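PDB 4XRI: importin-95 from Chaetomium thermophilum, which probably carries protein cargo into the nucleus as an importin-beta transport receptor and probably binds a small GTPase. Local coordinates for residues G628-I633 against I672-D677; F654-L659 against M694-G699. The protein carries 2 engineered substitutions. All blocks are in the same frame, centred on the assembly; numbering follows the deposited sequence.

Interaction 1. Residues G628-I633 against I672-D677; sequences GVFAAI and IGLVSD
Leu674 reaches from helix 665-682 toward helix 625-640 and sets both of its methyl groups and its CG against Phe630. The nearest approach is to the backbone: Leu674 CD2 sits 3.4 Å from Phe630 O. Beside it, Leu674 CG comes to within 3.8 Å of Phe630 CD2, meeting the ring obliquely, and CD2 also reaches Phe630 CB at 3.9 Å. The leucine branch therefore fills the angle between the phenylalanine ring and its own main-chain carbonyl. One turn further along, Ile633 CG2 approaches the other methyl, Leu674 CD1, at 4.4 Å, a looser touch.

Neither main residue sits in an ordinary staggered rotamer. Phe630 has chi1 -91°, about thirty degrees off, and Leu674 has chi1 -110°, nearly halfway between two minima; these torsions, which may carry a little strain, place the Leu674 branch between ring and carbonyl. No hydrogen bond joins the segments; apart from the Phe630 carbonyl oxygen, the touching atoms are carbons, and all three residues are buried.

Further out, the far parts of these side chains are held by neighbouring helices. Phe630 also packs on Leu616 of helix 605-616 and on helix 648-660, while Ile633 is covered by Leu612 and Phe651. A polar tie flanks the contact: Asp677 OD2 is hydrogen-bonded to Ser634 OG, just beyond Ile633. That same OD2 lies only 3.0 Å from another acceptor, Gly673 O, which would tend to disfavour a negative charge there. On the other flank of helix 665-682, Ser676 OG is hydrogen-bonded to Asp720 OD2 of helix 711-725.

Helices 625-640 and 665-682 run in the same general direction, with helix 648-660 lying between them in sequence. Such side-by-side packing of alternate helices within one layer is what a HEAT-repeat solenoid such as importin-beta is built from.

Interaction 2. Residues F654-L659 against M694-G699; sequences FLYNAL and MNYLLG
Tyr696 projects across the gap between helices 648-660 and 690-701 and lays its ring over the backbone of Tyr656. These are alternate helices of the HEAT-repeat solenoid, nearly parallel at 10° with segment axes 10.0 Å apart, and the Tyr696 ring spans much of the gap. The bump is this ring; the shallow hollow it covers is made by the carbonyl and CB of Tyr656 and by Leu659 CB, all on the same side of the ring.

Tyr656 O stands over one face of the ring, offset toward the rim, 3.3 Å from Tyr696 CE1. On that same side, at the other edge carbon, Tyr696 CE2 lies 3.5 Å from Tyr656 CB. The two aromatic planes are almost parallel, at 11°, yet slid so far apart that they barely overlap, with centroids 5.7 Å apart; this is hardly a stack. Tyr656 instead turns its ring along its own helix: CG lies anti to the carbonyl carbon (chi1 -63°), and its hydroxyl OH is hydrogen-bonded to Asn692 ND2 at the start of helix 690-701.

Nearer the root of the Tyr696 side chain, Leu659 continues the hollow, with its CB 4.0 Å from Tyr696 CB. Deeper in, where Leu697 also rests on Cys717 and Ile721 of helix 711-725, two methyls just meet: Leu659 CD2 and Leu697 CD2, 4.3 Å apart.

Interactions 1 and 2 lie in adjoining layers of the same solenoid, their centres 13 Å apart, and their segments alternate along the chain: 628-633, 654-659, 672-677, 694-699. Helix 648-660, which carries half of interaction 2, also packs against both helices of interaction 1. Its Leu659 CD1 packs 3.6 Å from Val675 CG2, and Leu655 CD1 lies 3.7 Å from Leu674 CB, while Ala658 CB meets Phe630 CZ at 3.7 Å. These carbon contacts join the two layers. Glycerol, probably from the crystallisation liquor, lies about 4 Å from the Phe630 side chain in interaction 1, and glycerol is also hydrogen-bonded to Asn657 OD1 in segment 654-659.

Interaction 1. Residues G628-I633 against I672-D677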
ATOM      1  N   GLY A 628     -13.190   0.419 -16.607  1.00 34.14           N
ATOM      2  CA  GLY A 628     -12.402   0.868 -17.739  1.00 35.43           C
ATOM      3  C   GLY A 628     -13.266   1.560 -18.775  1.00 32.34           C
ATOM      4  O   GLY A 628     -12.866   2.563 -19.363  1.00 36.70           O
ATOM      5  N   VAL A 629     -14.459   1.017 -18.997  1.00 33.94           N
ATOM      6  CA  VAL A 629     -15.423   1.617 -19.910  1.00 34.32           C
ATOM      7  C   VAL A 629     -15.838   3.006 -19.429  1.00 32.50           C
ATOM      8  O   VAL A 629     -15.880   3.959 -20.212  1.00 35.05           O
ATOM      9  CB  VAL A 629     -16.681   0.733 -20.063  1.00 35.54           C
ATOM     10  CG1 VAL A 629     -17.773   1.482 -20.811  1.00 36.95           C
ATOM     11  CG2 VAL A 629     -16.331  -0.571 -20.772  1.00 30.14           C
ATOM     12  N   PHE A 630     -16.137   3.110 -18.138  1.00 34.86           N
ATOM     13  CA  PHE A 630     -16.540   4.379 -17.540  1.00 31.39           C
ATOM     14  C   PHE A 630     -15.441   5.433 -17.651  1.00 37.57           C
ATOM     15  O   PHE A 630     -15.713   6.609 -17.901  1.00 37.96           O
ATOM     16  CB  PHE A 630     -16.928   4.174 -16.075  1.00 31.94           C
ATOM     17  CG  PHE A 630     -18.390   3.885 -15.872  1.00 35.50           C
ATOM     18  CD1 PHE A 630     -19.004   2.840 -16.543  1.00 35.47           C
ATOM     19  CD2 PHE A 630     -19.149   4.658 -15.011  1.00 43.22           C
ATOM     20  CE1 PHE A 630     -20.348   2.574 -16.362  1.00 38.11           C
ATOM     21  CE2 PHE A 630     -20.493   4.397 -14.825  1.00 38.32           C
ATOM     22  CZ  PHE A 630     -21.094   3.354 -15.500  1.00 34.87           C
ATOM     23  N   ALA A 631     -14.199   4.996 -17.476  1.00 38.18           N
ATOM     24  CA  ALA A 631     -13.048   5.886 -17.574  1.00 34.74           C
ATOM     25  C   ALA A 631     -12.912   6.438 -18.988  1.00 34.40           C
ATOM     26  O   ALA A 631     -12.591   7.614 -19.181  1.00 36.80           O
ATOM     27  CB  ALA A 631     -11.778   5.160 -17.164  1.00 36.94           C
ATOM     28  N   ALA A 632     -13.171   5.579 -19.969  1.00 31.94           N
ATOM     29  CA  ALA A 632     -13.123   5.967 -21.374  1.00 33.77           C
ATOM     30  C   ALA A 632     -14.269   6.916 -21.720  1.00 31.55           C
ATOM     31  O   ALA A 632     -14.087   7.877 -22.468  1.00 34.78           O
ATOM     32  CB  ALA A 632     -13.164   4.740 -22.264  1.00 27.11           C
ATOM     33  N   ILE A 633     -15.447   6.645 -21.165  1.00 32.31           N
ATOM     34  CA  ILE A 633     -16.614   7.491 -21.392  1.00 34.23           C
ATOM     35  C   ILE A 633     -16.408   8.869 -20.768  1.00 31.69           C
ATOM     36  O   ILE A 633     -16.754   9.894 -21.363  1.00 38.82           O
ATOM     37  CB  ILE A 633     -17.892   6.846 -20.823  1.00 36.96           C
ATOM     38  CG1 ILE A 633     -18.247   5.586 -21.614  1.00 29.46           C
ATOM     39  CG2 ILE A 633     -19.055   7.828 -20.864  1.00 35.82           C
ATOM     40  CD1 ILE A 633     -19.410   4.812 -21.041  1.00 29.68           C
ATOM     41  N   ILE A 672     -19.938   8.039  -9.419  1.00 37.42           N
ATOM     42  CA  ILE A 672     -20.030   9.346  -8.779  1.00 42.53           C
ATOM     43  C   ILE A 672     -19.079  10.330  -9.449  1.00 41.86           C
ATOM     44  O   ILE A 672     -19.426  11.485  -9.681  1.00 39.12           O
ATOM     45  CB  ILE A 672     -19.712   9.258  -7.279  1.00 40.95           C
ATOM     46  CG1 ILE A 672     -20.701   8.317  -6.588  1.00 39.19           C
ATOM     47  CG2 ILE A 672     -19.751  10.639  -6.646  1.00 35.99           C
ATOM     48  CD1 ILE A 672     -20.296   7.947  -5.174  1.00 39.02           C
ATOM     49  N   GLY A 673     -17.881   9.851  -9.768  1.00 38.50           N
ATOM     50  CA  GLY A 673     -16.900  10.645 -10.482  1.00 29.29           C
ATOM     51  C   GLY A 673     -17.404  10.996 -11.870  1.00 36.17           C
ATOM     52  O   GLY A 673     -17.142  12.085 -12.383  1.00 36.05           O
ATOM     53  N   LEU A 674     -18.136  10.071 -12.482  1.00 39.78           N
ATOM     54  CA  LEU A 674     -18.706  10.299 -13.807  1.00 40.85           C
ATOM     55  C   LEU A 674     -19.766  11.396 -13.778  1.00 40.32           C
ATOM     56  O   LEU A 674     -19.897  12.164 -14.730  1.00 37.28           O
ATOM     57  CB  LEU A 674     -19.305   9.007 -14.369  1.00 41.23           C
ATOM     58  CG  LEU A 674     -18.571   8.369 -15.551  1.00 45.54           C
ATOM     59  CD1 LEU A 674     -18.495   9.343 -16.720  1.00 40.10           C
ATOM     60  CD2 LEU A 674     -17.178   7.911 -15.137  1.00 54.97           C
ATOM     61  N   VAL A 675     -20.527  11.463 -12.689  1.00 38.47           N
ATOM     62  CA  VAL A 675     -21.542  12.503 -12.541  1.00 41.07           C
ATOM     63  C   VAL A 675     -20.876  13.870 -12.475  1.00 38.22           C
ATOM     64  O   VAL A 675     -21.347  14.834 -13.078  1.00 43.33           O
ATOM     65  CB  VAL A 675     -22.410  12.296 -11.284  1.00 35.87           C
ATOM     66  CG1 VAL A 675     -23.441  13.414 -11.164  1.00 32.40           C
ATOM     67  CG2 VAL A 675     -23.100  10.943 -11.337  1.00 32.99           C
ATOM     68  N   SER A 676     -19.770  13.938 -11.740  1.00 41.79           N
ATOM     69  CA  SER A 676     -18.966  15.153 -11.677  1.00 32.24           C
ATOM     70  C   SER A 676     -18.451  15.529 -13.061  1.00 39.49           C
ATOM     71  O   SER A 676     -18.532  16.687 -13.469  1.00 41.21           O
ATOM     72  CB  SER A 676     -17.792  14.983 -10.711  1.00 41.77           C
ATOM     73  OG  SER A 676     -18.220  15.117  -9.367  1.00 48.40           O
ATOM     74  N   ASP A 677     -17.927  14.537 -13.776  1.00 34.55           N
ATOM     75  CA  ASP A 677     -17.429  14.737 -15.132  1.00 40.20           C
ATOM     76  C   ASP A 677     -18.510  15.287 -16.055  1.00 41.80           C
ATOM     77  O   ASP A 677     -18.297  16.278 -16.752  1.00 46.56           O
ATOM     78  CB  ASP A 677     -16.883  13.426 -15.703  1.00 44.16           C
ATOM     79  CG  ASP A 677     -15.632  12.961 -14.996  1.00 49.13           C
ATOM     80  OD1 ASP A 677     -14.837  13.825 -14.572  1.00 58.15           O
ATOM     81  OD2 ASP A 677     -15.442  11.732 -14.865  1.00 47.88           O
TER

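Interaction 2. Residues F654-L659 against M694-G699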
ATOM      1  N   PHE A 654     -27.356   3.485 -17.549  1.00 35.80           N
ATOM      2  CA  PHE A 654     -26.187   2.723 -17.119  1.00 33.47           C
ATOM      3  C   PHE A 654     -25.500   3.428 -15.956  1.00 38.60           C
ATOM      4  O   PHE A 654     -25.064   2.792 -14.998  1.00 35.31           O
ATOM      5  CB  PHE A 654     -25.200   2.534 -18.271  1.00 37.54           C
ATOM      6  CG  PHE A 654     -25.666   1.566 -19.321  1.00 39.38           C
ATOM      7  CD1 PHE A 654     -25.395   0.213 -19.202  1.00 37.57           C
ATOM      8  CD2 PHE A 654     -26.363   2.009 -20.431  1.00 37.49           C
ATOM      9  CE1 PHE A 654     -25.816  -0.679 -20.170  1.00 38.75           C
ATOM     10  CE2 PHE A 654     -26.785   1.123 -21.402  1.00 38.35           C
ATOM     11  CZ  PHE A 654     -26.514  -0.225 -21.270  1.00 38.97           C
ATOM     12  N   LEU A 655     -25.415   4.750 -16.052  1.00 34.15           N
ATOM     13  CA  LEU A 655     -24.812   5.564 -15.007  1.00 31.74           C
ATOM     14  C   LEU A 655     -25.618   5.484 -13.714  1.00 35.83           C
ATOM     15  O   LEU A 655     -25.052   5.319 -12.631  1.00 35.84           O
ATOM     16  CB  LEU A 655     -24.694   7.017 -15.469  1.00 30.41           C
ATOM     17  CG  LEU A 655     -24.044   7.995 -14.488  1.00 33.35           C
ATOM     18  CD1 LEU A 655     -22.697   7.466 -14.032  1.00 38.06           C
ATOM     19  CD2 LEU A 655     -23.896   9.369 -15.125  1.00 36.66           C
ATOM     20  N   TYR A 656     -26.938   5.598 -13.838  1.00 37.52           N
ATOM     21  CA  TYR A 656     -27.842   5.472 -12.699  1.00 39.39           C
ATOM     22  C   TYR A 656     -27.634   4.151 -11.964  1.00 40.61           C
ATOM     23  O   TYR A 656     -27.549   4.114 -10.738  1.00 40.73           O
ATOM     24  CB  TYR A 656     -29.303   5.573 -13.149  1.00 37.27           C
ATOM     25  CG  TYR A 656     -29.693   6.899 -13.757  1.00 38.55           C
ATOM     26  CD1 TYR A 656     -29.022   8.069 -13.423  1.00 42.85           C
ATOM     27  CD2 TYR A 656     -30.738   6.980 -14.669  1.00 38.50           C
ATOM     28  CE1 TYR A 656     -29.381   9.283 -13.980  1.00 38.77           C
ATOM     29  CE2 TYR A 656     -31.105   8.187 -15.231  1.00 45.86           C
ATOM     30  CZ  TYR A 656     -30.424   9.334 -14.884  1.00 43.93           C
ATOM     31  OH  TYR A 656     -30.789  10.537 -15.442  1.00 45.56           O
ATOM     32  N   ASN A 657     -27.552   3.070 -12.730  1.00 44.61           N
ATOM     33  CA  ASN A 657     -27.448   1.732 -12.164  1.00 45.26           C
ATOM     34  C   ASN A 657     -26.138   1.528 -11.417  1.00 42.77           C
ATOM     35  O   ASN A 657     -26.103   0.879 -10.373  1.00 40.29           O
ATOM     36  CB  ASN A 657     -27.592   0.682 -13.262  1.00 48.08           C
ATOM     37  CG  ASN A 657     -28.039  -0.658 -12.724  1.00 58.42           C
ATOM     38  OD1 ASN A 657     -27.251  -1.601 -12.638  1.00 52.40           O
ATOM     39  ND2 ASN A 657     -29.311  -0.748 -12.346  1.00 54.06           N
ATOM     40  N   ALA A 658     -25.064   2.090 -11.960  1.00 38.61           N
ATOM     41  CA  ALA A 658     -23.765   2.044 -11.302  1.00 44.61           C
ATOM     42  C   ALA A 658     -23.800   2.854 -10.010  1.00 43.56           C
ATOM     43  O   ALA A 658     -23.230   2.451  -8.995  1.00 38.06           O
ATOM     44  CB  ALA A 658     -22.677   2.562 -12.231  1.00 43.69           C
ATOM     45  N   LEU A 659     -24.484   3.993 -10.058  1.00 40.95           N
ATOM     46  CA  LEU A 659     -24.631   4.860  -8.893  1.00 35.91           C
ATOM     47  C   LEU A 659     -25.365   4.172  -7.748  1.00 40.28           C
ATOM     48  O   LEU A 659     -25.000   4.327  -6.584  1.00 43.53           O
ATOM     49  CB  LEU A 659     -25.372   6.146  -9.271  1.00 34.37           C
ATOM     50  CG  LEU A 659     -24.566   7.277  -9.913  1.00 37.87           C
ATOM     51  CD1 LEU A 659     -25.503   8.370 -10.400  1.00 37.08           C
ATOM     52  CD2 LEU A 659     -23.548   7.838  -8.930  1.00 33.56           C
ATOM     53  N   MET A 694     -29.241  13.500  -8.007  1.00 33.98           N
ATOM     54  CA  MET A 694     -29.436  13.850  -6.603  1.00 29.96           C
ATOM     55  C   MET A 694     -30.134  12.736  -5.830  1.00 35.92           C
ATOM     56  O   MET A 694     -29.748  12.421  -4.703  1.00 38.18           O
ATOM     57  CB  MET A 694     -30.236  15.151  -6.477  1.00 37.13           C
ATOM     58  CG  MET A 694     -29.468  16.401  -6.891  1.00 38.39           C
ATOM     59  SD  MET A 694     -27.997  16.691  -5.885  1.00 36.79           S
ATOM     60  CE  MET A 694     -28.743  16.982  -4.283  1.00 34.74           C
ATOM     61  N   ASN A 695     -31.157  12.143  -6.436  1.00 31.86           N
ATOM     62  CA  ASN A 695     -31.885  11.050  -5.805  1.00 34.90           C
ATOM     63  C   ASN A 695     -30.982   9.860  -5.486  1.00 36.43           C
ATOM     64  O   ASN A 695     -31.064   9.284  -4.398  1.00 35.69           O
ATOM     65  CB  ASN A 695     -33.045  10.599  -6.692  1.00 33.38           C
ATOM     66  CG  ASN A 695     -34.198  11.583  -6.686  1.00 46.39           C
ATOM     67  OD1 ASN A 695     -34.286  12.452  -5.818  1.00 48.35           O
ATOM     68  ND2 ASN A 695     -35.092  11.449  -7.656  1.00 45.16           N
ATOM     69  N   TYR A 696     -30.113   9.507  -6.428  1.00 37.14           N
ATOM     70  CA  TYR A 696     -29.176   8.408  -6.213  1.00 38.91           C
ATOM     71  C   TYR A 696     -28.096   8.776  -5.200  1.00 42.05           C
ATOM     72  O   TYR A 696     -27.739   7.969  -4.340  1.00 39.28           O
ATOM     73  CB  TYR A 696     -28.527   7.981  -7.531  1.00 35.75           C
ATOM     74  CG  TYR A 696     -29.357   6.998  -8.325  1.00 37.10           C
ATOM     75  CD1 TYR A 696     -29.366   5.648  -7.999  1.00 38.37           C
ATOM     76  CD2 TYR A 696     -30.130   7.418  -9.399  1.00 46.07           C
ATOM     77  CE1 TYR A 696     -30.121   4.744  -8.720  1.00 40.64           C
ATOM     78  CE2 TYR A 696     -30.890   6.520 -10.124  1.00 44.68           C
ATOM     79  CZ  TYR A 696     -30.879   5.185  -9.782  1.00 46.66           C
ATOM     80  OH  TYR A 696     -31.634   4.288 -10.500  1.00 51.41           O
ATOM     81  N   LEU A 697     -27.578   9.996  -5.307  1.00 37.23           N
ATOM     82  CA  LEU A 697     -26.548  10.471  -4.391  1.00 34.15           C
ATOM     83  C   LEU A 697     -27.074  10.541  -2.961  1.00 39.64           C
ATOM     84  O   LEU A 697     -26.431  10.051  -2.030  1.00 34.35           O
ATOM     85  CB  LEU A 697     -26.029  11.842  -4.827  1.00 35.84           C
ATOM     86  CG  LEU A 697     -25.290  11.902  -6.168  1.00 36.49           C
ATOM     87  CD1 LEU A 697     -24.944  13.338  -6.518  1.00 33.07           C
ATOM     88  CD2 LEU A 697     -24.035  11.039  -6.142  1.00 32.04           C
ATOM     89  N   LEU A 698     -28.245  11.147  -2.792  1.00 36.93           N
ATOM     90  CA  LEU A 698     -28.876  11.243  -1.480  1.00 39.06           C
ATOM     91  C   LEU A 698     -29.242   9.860  -0.960  1.00 34.62           C
ATOM     92  O   LEU A 698     -29.178   9.600   0.239  1.00 37.34           O
ATOM     93  CB  LEU A 698     -30.122  12.128  -1.539  1.00 40.14           C
ATOM     94  CG  LEU A 698     -29.881  13.615  -1.802  1.00 39.62           C
ATOM     95  CD1 LEU A 698     -31.194  14.334  -2.066  1.00 36.79           C
ATOM     96  CD2 LEU A 698     -29.138  14.248  -0.636  1.00 41.51           C
ATOM     97  N   GLY A 699     -29.633   8.978  -1.874  1.00 35.46           N
ATOM     98  CA  GLY A 699     -29.954   7.609  -1.517  1.00 36.51           C
ATOM     99  C   GLY A 699     -28.747   6.872  -0.971  1.00 42.93           C
ATOM    100  O   GLY A 699     -28.862   6.077  -0.041  1.00 40.62           O
TER